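Local coordinates for putative uncharacterized protein TTHB164 (Thermus thermophilus HB8, PDB 2ZOP) that probably forms part of the Cmr ribonucleoprotein complex, through which type III-B CRISPR immunity defends the cell against invading genetic elements, at residues Ala58-Gly63 with Asp74-Ala79; Arg29-Lys34 with Ala49-Arg54; Asn64-Val69 with Arg95-Ala100. All coordinates share one frame; numbering follows the deposited sequence.

How the contacts relate
All three contacts belong to one all-helical subunit of a homotrimer, and helix 57-69 ties them together. Its first half takes part in contact 1 and its second half in contact 3, whose centres lie about 9 Å apart; Asn64 OD1 joins them by a probable hydrogen bond, 2.8 Å from Leu75 N. Contact 2, also about 9 Å from contact 1 between centres, is linked to it by the salt bridge of Lys60 NZ to Asp52 OD1, 3.0 Å, and by Met31 packing on His59. Contacts 2 and 3 do not touch, nearest atoms about 6 Å apart. A sulfate, probably from the crystallisation liquor, sits beside contacts 1 and 2, bound by His59 and weakly paired with Arg54.

Contact 1: residues Ala58-Gly63 with Asp74-Ala79; sequences AHKALG and DLRELA. With SO4 (sulfate ion), chain G.
Leu75 packs against both Lys60 and Gly63, one methyl for each. Its CD2 rests against the aliphatic part of Lys60, 3.8 Å from Lys60 CE and nearly as close to CD, and the two side chains cross at a slant. The other methyl reaches backbone instead: Leu75 CD1 stands 3.9 Å from Gly63 O. With no side chain on Gly63, the two backbones come close here, the CA atoms of Gly63 and Leu75 being 5.6 Å apart. Lys60 leaves its helix with CG opposite the backbone N, then bends at chi2 (61°) and again at chi4, which brings CD and CE up to Leu75 CD2 while the ammonium turns to a salt bridge with Asp52. That carboxylate probably offsets the nearness of a like charge, Arg76 NH1, 4.4 Å from Lys60 NZ.

In the all-helical Cmr5 fold this is where helix 57-69 meets the start of helix 75-84, its neighbour in sequence; the short segment axes stand at 53° to each other. Asp74 is the N-cap of the second helix: its OD1 accepts from Glu77 N at 3.0 Å, met nearly end-on. Leu75 N, in the same first turn, gives its hydrogen to Asn64 OD1, so the helix start is tied to helix 57-69 by a polar link as well as by leucine packing. Leu75 also touches Leu48 and Val51 of helix 44-52, and Leu78, one turn on, packs against Leu66 and Val97.

Near the start of helix 57-69, the His59 ring presents its edge to a sulfate ion lying in its plane. His59 ND1 donates to sulfate O2 at 2.8 Å with an N-H...O angle of 157°, and the backbone N atoms of Gly55 and Lys56 bind the same anion.

Contact 2: residues Arg29-Lys34 with Ala49-Arg54; sequences RDMALK and AFVDSR
Met31, a selenomethionine in this crystal, puts its selenium against the rim of the Phe50 ring: SE lies 4.1 Å from Phe50 CE2, and the direction to the ring centroid is 75° off the normal, an edge-on Met-aromatic contact. Val51 CG2 touches the same SE at 4.1 Å. The Met31 chain gets there folded. Its chi1 of -98° falls away from a staggered value, and further bends at chi2 and chi3 turn the selenium in between helix 25-42 and the end of helix 44-52.

Phe50 has a face covered by Arg54, whose NE sits 3.5 Å above the ring plane near its centre. Arg54 is held there by its own bond: NE donates to Phe50 O at 2.8 Å, almost in the guanidinium plane. Ser53 N reaches that oxygen from the opposite face of the carbonyl, and Arg54 NH2 donates to Ser53 OG at 3.0 Å. Leu88 of the second subunit also packs on Phe50.

Between the helices, then, cohesion is probably mainly dispersive, perhaps helped by the selenium lying beside the slightly positive ring edge, while the side-chain hydrogen bonds described lie within 49-54 and probably hold Arg54 flat.

Contact 3: residues Asn64-Val69 with Arg95-Ala100; sequences NDLAQV and REVLAA
The 2.9 Å bond from Val69 N to Asp65 O spans the helical turn that carries Leu66 toward Val97 and Ala100. Leu66 packs as a knob into a hole, the hole being made by Val97, Ala100, Ala101 and Phe104 of helix 87-111, the longest helix of this all-helical fold. The alanines in the hole let the helices come near: the CA atoms of Leu66 and Ala100 are 6.8 Å apart.

A chi1 of 179° points the branch carbon of Leu66 at helix 87-111, and the branches divide the work. Leu66 CD2 meets Val97 CG1 at 4.1 Å, the two side chains crossing at about a right angle, while the branch carbon Leu66 CG stands over Ala100 CB at 4.3 Å. Leu35 of helix 25-42 also touches Leu66, and Leu70, just beyond helix 57-69, packs on both Val97 and Ala100, placing the contact in the buried middle of the subunit. Nearer the surface, Arg95 packs on Lys34 of the third subunit.

The other methyl of Leu66 turns to backbone: CD1 lies 4.0 Å from the carbonyl oxygen Val97 O.

Contact 1: residues Ala58-Gly63 with Asp74-Ala79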
loop_
_atom_site.group_PDB
_atom_site.type_symbol
_atom_site.label_atom_id
_atom_site.label_comp_id
_atom_site.label_asym_id
_atom_site.label_seq_id
_atom_site.Cartn_x
_atom_site.Cartn_y
_atom_site.Cartn_z
ATOM N N ALA A 58 -18.569 18.802 -11.350
ATOM C CA ALA A 58 -18.537 18.789 -9.891
ATOM C C ALA A 58 -17.450 17.882 -9.308
ATOM O O ALA A 58 -16.914 18.163 -8.235
ATOM C CB ALA A 58 -19.913 18.386 -9.340
ATOM N N HIS A 59 -17.129 16.796 -10.009
ATOM C CA HIS A 59 -16.103 15.864 -9.546
ATOM C C HIS A 59 -14.715 16.501 -9.671
ATOM O O HIS A 59 -13.892 16.424 -8.753
ATOM C CB HIS A 59 -16.162 14.573 -10.364
ATOM C CG HIS A 59 -17.343 13.701 -10.050
ATOM N ND1 HIS A 59 -17.761 12.690 -10.888
ATOM C CD2 HIS A 59 -18.154 13.649 -8.968
ATOM C CE1 HIS A 59 -18.775 12.051 -10.335
ATOM N NE2 HIS A 59 -19.033 12.612 -9.169
ATOM N N LYS A 60 -14.475 17.138 -10.813
ATOM C CA LYS A 60 -13.213 17.810 -11.096
ATOM C C LYS A 60 -13.034 19.006 -10.157
ATOM O O LYS A 60 -11.923 19.291 -9.710
ATOM C CB LYS A 60 -13.203 18.277 -12.556
ATOM C CG LYS A 60 -11.912 18.932 -13.027
ATOM C CD LYS A 60 -10.725 17.972 -12.934
ATOM C CE LYS A 60 -9.544 18.448 -13.777
ATOM N NZ LYS A 60 -9.810 18.292 -15.239
ATOM N N ALA A 61 -14.134 19.692 -9.854
ATOM C CA ALA A 61 -14.096 20.863 -8.978
ATOM C C ALA A 61 -13.501 20.521 -7.610
ATOM O O ALA A 61 -12.743 21.311 -7.040
ATOM C CB ALA A 61 -15.504 21.448 -8.814
ATOM N N LEU A 62 -13.845 19.351 -7.083
ATOM C CA LEU A 62 -13.297 18.932 -5.792
ATOM C C LEU A 62 -11.770 18.961 -5.912
ATOM O O LEU A 62 -11.070 19.503 -5.049
ATOM C CB LEU A 62 -13.792 17.515 -5.443
ATOM C CG LEU A 62 -13.406 16.840 -4.110
ATOM C CD1 LEU A 62 -11.981 16.305 -4.168
ATOM C CD2 LEU A 62 -13.564 17.828 -2.962
ATOM N N GLY A 63 -11.261 18.407 -7.009
ATOM C CA GLY A 63 -9.820 18.370 -7.229
ATOM C C GLY A 63 -9.149 19.736 -7.273
ATOM O O GLY A 63 -8.120 19.950 -6.635
ATOM N N ASP A 74 -4.118 25.004 -9.349
ATOM C CA ASP A 74 -5.218 24.097 -9.658
ATOM C C ASP A 74 -4.732 22.654 -9.587
ATOM O O ASP A 74 -3.571 22.396 -9.270
ATOM C CB ASP A 74 -5.761 24.383 -11.066
ATOM C CG ASP A 74 -4.656 24.444 -12.116
ATOM O OD1 ASP A 74 -3.706 23.642 -12.038
ATOM O OD2 ASP A 74 -4.738 25.294 -13.029
ATOM N N LEU A 75 -5.626 21.720 -9.892
ATOM C CA LEU A 75 -5.291 20.302 -9.861
ATOM C C LEU A 75 -4.068 19.981 -10.720
ATOM O O LEU A 75 -3.199 19.212 -10.298
ATOM C CB LEU A 75 -6.490 19.461 -10.329
ATOM C CG LEU A 75 -6.318 17.938 -10.262
ATOM C CD1 LEU A 75 -5.923 17.523 -8.839
ATOM C CD2 LEU A 75 -7.617 17.252 -10.668
ATOM N N ARG A 76 -3.999 20.564 -11.923
ATOM C CA ARG A 76 -2.864 20.308 -12.809
ATOM C C ARG A 76 -1.522 20.667 -12.179
ATOM O O ARG A 76 -0.552 19.914 -12.301
ATOM C CB ARG A 76 -2.999 21.072 -14.139
ATOM C CG ARG A 76 -3.886 20.398 -15.162
ATOM C CD ARG A 76 -3.780 21.084 -16.522
ATOM N NE ARG A 76 -4.619 20.434 -17.523
ATOM C CZ ARG A 76 -5.950 20.421 -17.497
ATOM N NH1 ARG A 76 -6.611 21.029 -16.523
ATOM N NH2 ARG A 76 -6.624 19.795 -18.451
ATOM N N GLU A 77 -1.442 21.813 -11.516
ATOM C CA GLU A 77 -0.161 22.174 -10.914
ATOM C C GLU A 77 0.205 21.199 -9.787
ATOM O O GLU A 77 1.352 20.769 -9.675
ATOM C CB GLU A 77 -0.179 23.609 -10.389
ATOM C CG GLU A 77 1.183 24.035 -9.860
ATOM C CD GLU A 77 1.225 25.461 -9.360
ATOM O OE1 GLU A 77 0.317 25.867 -8.620
ATOM O OE2 GLU A 77 2.189 26.176 -9.695
ATOM N N LEU A 78 -0.774 20.847 -8.960
ATOM C CA LEU A 78 -0.540 19.900 -7.863
ATOM C C LEU A 78 -0.084 18.540 -8.429
ATOM O O LEU A 78 0.869 17.932 -7.937
ATOM C CB LEU A 78 -1.825 19.726 -7.034
ATOM C CG LEU A 78 -1.879 18.559 -6.023
ATOM C CD1 LEU A 78 -0.836 18.757 -4.914
ATOM C CD2 LEU A 78 -3.286 18.466 -5.417
ATOM N N ALA A 79 -0.759 18.073 -9.478
ATOM C CA ALA A 79 -0.412 16.789 -10.091
ATOM C C ALA A 79 1.028 16.784 -10.610
ATOM O O ALA A 79 1.749 15.798 -10.460
ATOM C CB ALA A 79 -1.387 16.471 -11.240
HETATM S S SO4 G . -17.443 10.936 -14.176
HETATM O O1 SO4 G . -17.463 9.936 -13.092
HETATM O O2 SO4 G . -17.293 12.299 -13.617
HETATM O O3 SO4 G . -16.295 10.661 -15.061
HETATM O O4 SO4 G . -18.710 10.849 -14.929
#

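Contact 2: residues Arg29-Lys34 with Ala49-Arg54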
loop_
_atom_site.group_PDB
_atom_site.type_symbol
_atom_site.label_atom_id
_atom_site.label_comp_id
_atom_site.label_asym_id
_atom_site.label_seq_id
_atom_site.Cartn_x
_atom_site.Cartn_y
_atom_site.Cartn_z
ATOM N N ARG A 29 -19.848 15.997 -3.260
ATOM C CA ARG A 29 -19.744 15.266 -2.002
ATOM C C ARG A 29 -19.260 13.841 -2.264
ATOM O O ARG A 29 -18.419 13.323 -1.524
ATOM C CB ARG A 29 -21.112 15.234 -1.291
ATOM C CG ARG A 29 -21.229 14.177 -0.185
ATOM C CD ARG A 29 -22.530 14.320 0.618
ATOM N NE ARG A 29 -22.624 13.318 1.681
ATOM C CZ ARG A 29 -22.985 12.056 1.481
ATOM N NH1 ARG A 29 -23.297 11.644 0.261
ATOM N NH2 ARG A 29 -23.016 11.200 2.493
ATOM N N ASP A 30 -19.795 13.210 -3.312
ATOM C CA ASP A 30 -19.393 11.846 -3.641
ATOM C C ASP A 30 -17.883 11.786 -3.829
ATOM O O ASP A 30 -17.216 10.895 -3.291
ATOM C CB ASP A 30 -20.074 11.351 -4.923
ATOM C CG ASP A 30 -21.549 11.087 -4.728
ATOM O OD1 ASP A 30 -21.943 10.758 -3.590
ATOM O OD2 ASP A 30 -22.310 11.191 -5.711
HETATM N N MSE A 31 -17.349 12.742 -4.587
HETATM C CA MSE A 31 -15.915 12.784 -4.829
HETATM C C MSE A 31 -15.122 13.102 -3.567
HETATM O O MSE A 31 -14.041 12.559 -3.360
HETATM C CB MSE A 31 -15.585 13.798 -5.926
HETATM C CG MSE A 31 -15.402 13.128 -7.273
HETATM SE SE MSE A 31 -13.637 12.333 -7.560
HETATM C CE MSE A 31 -13.347 11.310 -5.960
ATOM N N ALA A 32 -15.663 13.985 -2.736
ATOM C CA ALA A 32 -15.012 14.361 -1.487
ATOM C C ALA A 32 -14.894 13.145 -0.572
ATOM O O ALA A 32 -13.869 12.948 0.083
ATOM C CB ALA A 32 -15.812 15.469 -0.783
ATOM N N LEU A 33 -15.944 12.327 -0.530
ATOM C CA LEU A 33 -15.944 11.140 0.327
ATOM C C LEU A 33 -15.054 10.013 -0.195
ATOM O O LEU A 33 -14.528 9.225 0.578
ATOM C CB LEU A 33 -17.374 10.609 0.518
ATOM C CG LEU A 33 -18.374 11.546 1.211
ATOM C CD1 LEU A 33 -19.626 10.771 1.598
ATOM C CD2 LEU A 33 -17.740 12.151 2.442
ATOM N N LYS A 34 -14.881 9.955 -1.508
ATOM C CA LYS A 34 -14.072 8.924 -2.135
ATOM C C LYS A 34 -12.568 9.223 -2.186
ATOM O O LYS A 34 -11.748 8.308 -2.082
ATOM C CB LYS A 34 -14.593 8.673 -3.562
ATOM C CG LYS A 34 -13.733 7.736 -4.423
ATOM C CD LYS A 34 -13.719 6.318 -3.875
ATOM C CE LYS A 34 -15.058 5.620 -4.091
ATOM N NZ LYS A 34 -15.077 4.268 -3.477
ATOM N N ALA A 49 -4.916 11.517 -10.756
ATOM C CA ALA A 49 -5.186 11.248 -12.164
ATOM C C ALA A 49 -6.641 10.830 -12.366
ATOM O O ALA A 49 -7.233 11.109 -13.409
ATOM C CB ALA A 49 -4.239 10.155 -12.683
ATOM N N PHE A 50 -7.204 10.150 -11.371
ATOM C CA PHE A 50 -8.590 9.716 -11.429
ATOM C C PHE A 50 -9.473 10.970 -11.396
ATOM O O PHE A 50 -10.382 11.116 -12.213
ATOM C CB PHE A 50 -8.930 8.813 -10.234
ATOM C CG PHE A 50 -10.380 8.423 -10.173
ATOM C CD1 PHE A 50 -10.879 7.420 -10.997
ATOM C CD2 PHE A 50 -11.258 9.090 -9.319
ATOM C CE1 PHE A 50 -12.232 7.085 -10.980
ATOM C CE2 PHE A 50 -12.613 8.765 -9.291
ATOM C CZ PHE A 50 -13.102 7.756 -10.129
ATOM N N VAL A 51 -9.195 11.880 -10.465
ATOM C CA VAL A 51 -9.983 13.101 -10.376
ATOM C C VAL A 51 -9.895 13.917 -11.665
ATOM O O VAL A 51 -10.904 14.374 -12.180
ATOM C CB VAL A 51 -9.528 14.002 -9.209
ATOM C CG1 VAL A 51 -10.416 15.248 -9.152
ATOM C CG2 VAL A 51 -9.603 13.241 -7.893
ATOM N N ASP A 52 -8.687 14.093 -12.185
ATOM C CA ASP A 52 -8.495 14.870 -13.408
ATOM C C ASP A 52 -9.165 14.281 -14.636
ATOM O O ASP A 52 -9.464 14.999 -15.582
ATOM C CB ASP A 52 -7.009 15.038 -13.711
ATOM C CG ASP A 52 -6.763 15.660 -15.086
ATOM O OD1 ASP A 52 -7.276 16.774 -15.342
ATOM O OD2 ASP A 52 -6.063 15.035 -15.909
ATOM N N SER A 53 -9.405 12.975 -14.632
ATOM C CA SER A 53 -10.015 12.358 -15.793
ATOM C C SER A 53 -11.521 12.236 -15.672
ATOM O O SER A 53 -12.162 11.636 -16.525
ATOM C CB SER A 53 -9.384 10.985 -16.072
ATOM O OG SER A 53 -9.504 10.123 -14.956
ATOM N N ARG A 54 -12.092 12.807 -14.617
ATOM C CA ARG A 54 -13.535 12.746 -14.453
ATOM C C ARG A 54 -14.193 13.677 -15.475
ATOM O O ARG A 54 -13.643 14.727 -15.821
ATOM C CB ARG A 54 -13.942 13.150 -13.033
ATOM C CG ARG A 54 -13.564 12.132 -11.928
ATOM C CD ARG A 54 -13.922 10.695 -12.319
ATOM N NE ARG A 54 -12.810 10.028 -13.001
ATOM C CZ ARG A 54 -12.938 8.940 -13.752
ATOM N NH1 ARG A 54 -14.134 8.388 -13.927
ATOM N NH2 ARG A 54 -11.870 8.405 -14.333
#

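Contact 3: residues Asn64-Val69 with Arg95-Ala100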
loop_
_atom_site.group_PDB
_atom_site.type_symbol
_atom_site.label_atom_id
_atom_site.label_comp_id
_atom_site.label_asym_id
_atom_site.label_seq_id
_atom_site.Cartn_x
_atom_site.Cartn_y
_atom_site.Cartn_z
ATOM N N ASN A 64 -9.722 20.663 -8.035
ATOM C CA ASN A 64 -9.161 22.002 -8.141
ATOM C C ASN A 64 -9.287 22.744 -6.810
ATOM O O ASN A 64 -8.367 23.434 -6.399
ATOM C CB ASN A 64 -9.849 22.779 -9.274
ATOM C CG ASN A 64 -9.344 22.371 -10.648
ATOM O OD1 ASN A 64 -8.139 22.262 -10.871
ATOM N ND2 ASN A 64 -10.265 22.153 -11.581
ATOM N N ASP A 65 -10.420 22.595 -6.130
ATOM C CA ASP A 65 -10.603 23.244 -4.836
ATOM C C ASP A 65 -9.536 22.778 -3.845
ATOM O O ASP A 65 -8.916 23.586 -3.158
ATOM C CB ASP A 65 -11.984 22.927 -4.258
ATOM C CG ASP A 65 -13.106 23.649 -4.987
ATOM O OD1 ASP A 65 -12.809 24.491 -5.860
ATOM O OD2 ASP A 65 -14.285 23.385 -4.682
ATOM N N LEU A 66 -9.328 21.470 -3.769
ATOM C CA LEU A 66 -8.339 20.926 -2.853
ATOM C C LEU A 66 -6.952 21.452 -3.186
ATOM O O LEU A 66 -6.208 21.857 -2.294
ATOM C CB LEU A 66 -8.361 19.392 -2.888
ATOM C CG LEU A 66 -7.332 18.697 -1.980
ATOM C CD1 LEU A 66 -7.851 17.358 -1.503
ATOM C CD2 LEU A 66 -6.040 18.527 -2.746
ATOM N N ALA A 67 -6.598 21.461 -4.467
ATOM C CA ALA A 67 -5.286 21.961 -4.857
ATOM C C ALA A 67 -5.125 23.429 -4.447
ATOM O O ALA A 67 -4.042 23.848 -4.044
ATOM C CB ALA A 67 -5.083 21.811 -6.366
ATOM N N GLN A 68 -6.199 24.212 -4.539
ATOM C CA GLN A 68 -6.099 25.621 -4.173
ATOM C C GLN A 68 -5.956 25.764 -2.664
ATOM O O GLN A 68 -5.186 26.598 -2.182
ATOM C CB GLN A 68 -7.314 26.394 -4.701
ATOM C CG GLN A 68 -7.266 26.553 -6.215
ATOM C CD GLN A 68 -8.569 27.059 -6.828
ATOM O OE1 GLN A 68 -8.604 27.416 -8.002
ATOM N NE2 GLN A 68 -9.636 27.073 -6.047
ATOM N N VAL A 69 -6.680 24.936 -1.920
ATOM C CA VAL A 69 -6.578 24.964 -0.467
ATOM C C VAL A 69 -5.125 24.705 -0.070
ATOM O O VAL A 69 -4.619 25.298 0.878
ATOM C CB VAL A 69 -7.482 23.896 0.164
ATOM C CG1 VAL A 69 -7.100 23.659 1.611
ATOM C CG2 VAL A 69 -8.918 24.356 0.080
ATOM N N ARG A 95 0.849 13.072 2.536
ATOM C CA ARG A 95 0.271 13.346 3.854
ATOM C C ARG A 95 -0.583 14.604 3.863
ATOM O O ARG A 95 -1.654 14.625 4.456
ATOM C CB ARG A 95 1.362 13.514 4.914
ATOM C CG ARG A 95 2.166 12.268 5.225
ATOM C CD ARG A 95 2.894 12.442 6.557
ATOM N NE ARG A 95 3.806 13.587 6.557
ATOM C CZ ARG A 95 5.090 13.530 6.206
ATOM N NH1 ARG A 95 5.632 12.383 5.825
ATOM N NH2 ARG A 95 5.839 14.622 6.245
ATOM N N GLU A 96 -0.080 15.652 3.221
ATOM C CA GLU A 96 -0.768 16.940 3.138
ATOM C C GLU A 96 -2.075 16.852 2.356
ATOM O O GLU A 96 -3.112 17.331 2.804
ATOM C CB GLU A 96 0.174 17.974 2.507
ATOM C CG GLU A 96 1.357 18.304 3.406
ATOM C CD GLU A 96 2.423 19.149 2.730
ATOM O OE1 GLU A 96 3.354 19.606 3.432
ATOM O OE2 GLU A 96 2.341 19.351 1.504
ATOM N N VAL A 97 -2.029 16.229 1.189
ATOM C CA VAL A 97 -3.225 16.075 0.372
ATOM C C VAL A 97 -4.253 15.227 1.130
ATOM O O VAL A 97 -5.437 15.563 1.169
ATOM C CB VAL A 97 -2.863 15.433 -0.990
ATOM C CG1 VAL A 97 -4.112 15.052 -1.759
ATOM C CG2 VAL A 97 -2.034 16.424 -1.805
ATOM N N LEU A 98 -3.799 14.147 1.760
ATOM C CA LEU A 98 -4.712 13.287 2.517
ATOM C C LEU A 98 -5.369 14.074 3.661
ATOM O O LEU A 98 -6.570 13.947 3.898
ATOM C CB LEU A 98 -3.965 12.065 3.075
ATOM C CG LEU A 98 -4.784 11.042 3.874
ATOM C CD1 LEU A 98 -5.932 10.545 3.018
ATOM C CD2 LEU A 98 -3.901 9.869 4.306
ATOM N N ALA A 99 -4.592 14.895 4.363
ATOM C CA ALA A 99 -5.156 15.691 5.463
ATOM C C ALA A 99 -6.191 16.699 4.949
ATOM O O ALA A 99 -7.257 16.853 5.546
ATOM C CB ALA A 99 -4.050 16.426 6.209
ATOM N N ALA A 100 -5.871 17.393 3.854
ATOM C CA ALA A 100 -6.798 18.365 3.269
ATOM C C ALA A 100 -8.049 17.630 2.774
ATOM O O ALA A 100 -9.173 18.075 2.993
ATOM C CB ALA A 100 -6.118 19.113 2.108
#